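Local coordinates for protein diacylglycerol lipase (Aspergillus oryzae, PDB 5XK2) that probably hydrolyses mono- and diacylglycerols as a class 3 lipase, captured here in a closed conformation, at residues Ala157-Ala162 against Ala173-Tyr178. Numbering follows the deposited sequence.
Sequences AIASLA and AILYAY
The peptide group joining A159 to S160 presents its outer face to L175. Methyl CD1 of L175 sits almost directly above this plane, 3.6 Å from A159 C and 3.5 Å from A159 O. The opposite face looks into the helix. A159 CB rises from the same face that L175 covers and meets L175 CD1 at 3.9 Å. The other branch of the leucine goes to the serine, with L175 CD2 3.8 Å from S160 CA. L175 reaches the helix with CG anti to its backbone N (chi1 172°). A177 adds its CB, 3.8 Å from S160 OG.

The two segments run nearly antiparallel, at 160°, with axes 7.8 Å apart. They are the helix and second strand of a beta-alpha-beta unit in the central sheet of an alpha/beta-hydrolase fold. A159 also touches a probable nucleophile elbow at the start of this helix. On the far side of the sheet, Y176 stacks on W21 of helix 14-27.

S160 OG is hydrogen-bonded to A156 O, one turn back in the helix. Its polar need is thus met locally, and the hydroxyl can lie buried against methyl groups. The contact itself rests on dispersion and close packing.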
ATOM      1  N   ALA A 157     -10.258   3.311 -12.521  1.00  9.06           N
ATOM      2  CA  ALA A 157      -9.716   2.627 -13.695  1.00 10.85           C
ATOM      3  C   ALA A 157     -10.753   1.659 -14.271  1.00 13.14           C
ATOM      4  O   ALA A 157     -11.004   1.615 -15.480  1.00  9.88           O
ATOM      5  CB  ALA A 157      -8.442   1.894 -13.323  1.00 11.50           C
ATOM      6  N   ILE A 158     -11.371   0.882 -13.396  1.00  9.90           N
ATOM      7  CA  ILE A 158     -12.410  -0.043 -13.851  1.00  8.06           C
ATOM      8  C   ILE A 158     -13.534   0.744 -14.489  1.00 10.87           C
ATOM      9  O   ILE A 158     -14.012   0.387 -15.568  1.00 11.07           O
ATOM     10  CB  ILE A 158     -12.928  -0.917 -12.682  1.00  7.86           C
ATOM     11  CG1 ILE A 158     -11.771  -1.765 -12.138  1.00 10.08           C
ATOM     12  CG2 ILE A 158     -14.092  -1.805 -13.146  1.00 11.30           C
ATOM     13  CD1 ILE A 158     -12.058  -2.426 -10.786  1.00 13.12           C
ATOM     14  N   ALA A 159     -13.922   1.852 -13.857  1.00  6.96           N
ATOM     15  CA  ALA A 159     -14.979   2.683 -14.415  1.00  8.00           C
ATOM     16  C   ALA A 159     -14.635   3.176 -15.813  1.00  8.73           C
ATOM     17  O   ALA A 159     -15.519   3.252 -16.665  1.00  9.06           O
ATOM     18  CB  ALA A 159     -15.260   3.875 -13.499  1.00  8.43           C
ATOM     19  N   SER A 160     -13.369   3.545 -16.031  1.00  9.05           N
ATOM     20  CA  SER A 160     -12.928   4.056 -17.338  1.00  7.66           C
ATOM     21  C   SER A 160     -13.202   3.039 -18.458  1.00  8.02           C
ATOM     22  O   SER A 160     -13.751   3.388 -19.515  1.00  9.58           O
ATOM     23  CB  SER A 160     -11.429   4.396 -17.311  1.00  9.00           C
ATOM     24  OG  SER A 160     -11.184   5.448 -16.392  1.00 12.73           O
ATOM     25  N   LEU A 161     -12.819   1.790 -18.205  1.00  7.81           N
ATOM     26  CA  LEU A 161     -13.010   0.747 -19.211  1.00  8.76           C
ATOM     27  C   LEU A 161     -14.484   0.351 -19.324  1.00  8.65           C
ATOM     28  O   LEU A 161     -14.962   0.068 -20.415  1.00  9.34           O
ATOM     29  CB  LEU A 161     -12.154  -0.471 -18.889  1.00 10.23           C
ATOM     30  CG  LEU A 161     -10.644  -0.240 -18.966  1.00 10.51           C
ATOM     31  CD1 LEU A 161      -9.917  -1.483 -18.465  1.00 10.30           C
ATOM     32  CD2 LEU A 161     -10.201   0.092 -20.409  1.00  9.77           C
ATOM     33  N   ALA A 162     -15.203   0.322 -18.204  1.00  9.48           N
ATOM     34  CA  ALA A 162     -16.639   0.039 -18.247  1.00  8.59           C
ATOM     35  C   ALA A 162     -17.380   1.075 -19.087  1.00 11.98           C
ATOM     36  O   ALA A 162     -18.216   0.724 -19.915  1.00 10.44           O
ATOM     37  CB  ALA A 162     -17.230  -0.006 -16.827  1.00  9.45           C
ATOM     38  N   ALA A 173     -22.782   6.547 -21.573  1.00 13.63           N
ATOM     39  CA  ALA A 173     -22.201   6.611 -20.224  1.00 11.66           C
ATOM     40  C   ALA A 173     -21.408   7.897 -20.035  1.00 11.56           C
ATOM     41  O   ALA A 173     -20.655   8.298 -20.923  1.00 12.72           O
ATOM     42  CB  ALA A 173     -21.320   5.415 -19.974  1.00 12.63           C
ATOM     43  N   ILE A 174     -21.619   8.550 -18.893  1.00  8.95           N
ATOM     44  CA  ILE A 174     -20.845   9.715 -18.489  1.00  7.08           C
ATOM     45  C   ILE A 174     -19.835   9.235 -17.456  1.00 11.16           C
ATOM     46  O   ILE A 174     -20.221   8.635 -16.435  1.00 12.74           O
ATOM     47  CB  ILE A 174     -21.724  10.811 -17.846  1.00  9.06           C
ATOM     48  CG1 ILE A 174     -23.016  11.071 -18.637  1.00 14.43           C
ATOM     49  CG2 ILE A 174     -20.907  12.088 -17.615  1.00 12.37           C
ATOM     50  CD1 ILE A 174     -22.791  11.494 -20.067  1.00 19.91           C
ATOM     51  N   LEU A 175     -18.557   9.493 -17.702  1.00  8.15           N
ATOM     52  CA  LEU A 175     -17.501   8.926 -16.857  1.00  7.45           C
ATOM     53  C   LEU A 175     -16.954   9.930 -15.859  1.00  9.36           C
ATOM     54  O   LEU A 175     -16.487  10.990 -16.254  1.00  8.78           O
ATOM     55  CB  LEU A 175     -16.353   8.419 -17.740  1.00  6.91           C
ATOM     56  CG  LEU A 175     -15.084   7.960 -17.008  1.00  9.20           C
ATOM     57  CD1 LEU A 175     -15.338   6.728 -16.095  1.00  9.74           C
ATOM     58  CD2 LEU A 175     -13.959   7.655 -18.023  1.00 11.11           C
ATOM     59  N   TYR A 176     -17.003   9.601 -14.569  1.00  6.36           N
ATOM     60  CA  TYR A 176     -16.260  10.382 -13.578  1.00  8.95           C
ATOM     61  C   TYR A 176     -15.209   9.477 -12.972  1.00  9.58           C
ATOM     62  O   TYR A 176     -15.531   8.558 -12.215  1.00 10.47           O
ATOM     63  CB  TYR A 176     -17.185  10.966 -12.493  1.00  9.22           C
ATOM     64  CG  TYR A 176     -18.208  11.953 -13.025  1.00 10.04           C
ATOM     65  CD1 TYR A 176     -19.375  11.504 -13.648  1.00 11.23           C
ATOM     66  CD2 TYR A 176     -17.983  13.318 -12.960  1.00 10.16           C
ATOM     67  CE1 TYR A 176     -20.318  12.409 -14.154  1.00 11.67           C
ATOM     68  CE2 TYR A 176     -18.903  14.222 -13.467  1.00  9.81           C
ATOM     69  CZ  TYR A 176     -20.071  13.762 -14.043  1.00 11.80           C
ATOM     70  OH  TYR A 176     -20.984  14.662 -14.543  1.00 12.88           O
ATOM     71  N   ALA A 177     -13.951   9.724 -13.323  1.00  6.99           N
ATOM     72  CA  ALA A 177     -12.866   8.844 -12.903  1.00  7.45           C
ATOM     73  C   ALA A 177     -11.906   9.608 -12.014  1.00  9.11           C
ATOM     74  O   ALA A 177     -10.971  10.236 -12.491  1.00 10.02           O
ATOM     75  CB  ALA A 177     -12.149   8.299 -14.131  1.00  8.56           C
ATOM     76  N   TYR A 178     -12.083   9.464 -10.710  1.00  6.96           N
ATOM     77  CA  TYR A 178     -11.309  10.273  -9.766  1.00  7.29           C
ATOM     78  C   TYR A 178     -10.042   9.526  -9.410  1.00  9.65           C
ATOM     79  O   TYR A 178     -10.122   8.430  -8.890  1.00  9.84           O
ATOM     80  CB  TYR A 178     -12.136  10.550  -8.504  1.00  7.78           C
ATOM     81  CG  TYR A 178     -13.392  11.352  -8.758  1.00  6.90           C
ATOM     82  CD1 TYR A 178     -13.355  12.750  -8.740  1.00  6.98           C
ATOM     83  CD2 TYR A 178     -14.618  10.719  -9.006  1.00  5.28           C
ATOM     84  CE1 TYR A 178     -14.506  13.511  -8.980  1.00  7.58           C
ATOM     85  CE2 TYR A 178     -15.771  11.463  -9.231  1.00  7.65           C
ATOM     86  CZ  TYR A 178     -15.708  12.856  -9.225  1.00  7.14           C
ATOM     87  OH  TYR A 178     -16.864  13.581  -9.452  1.00  9.89           O
TER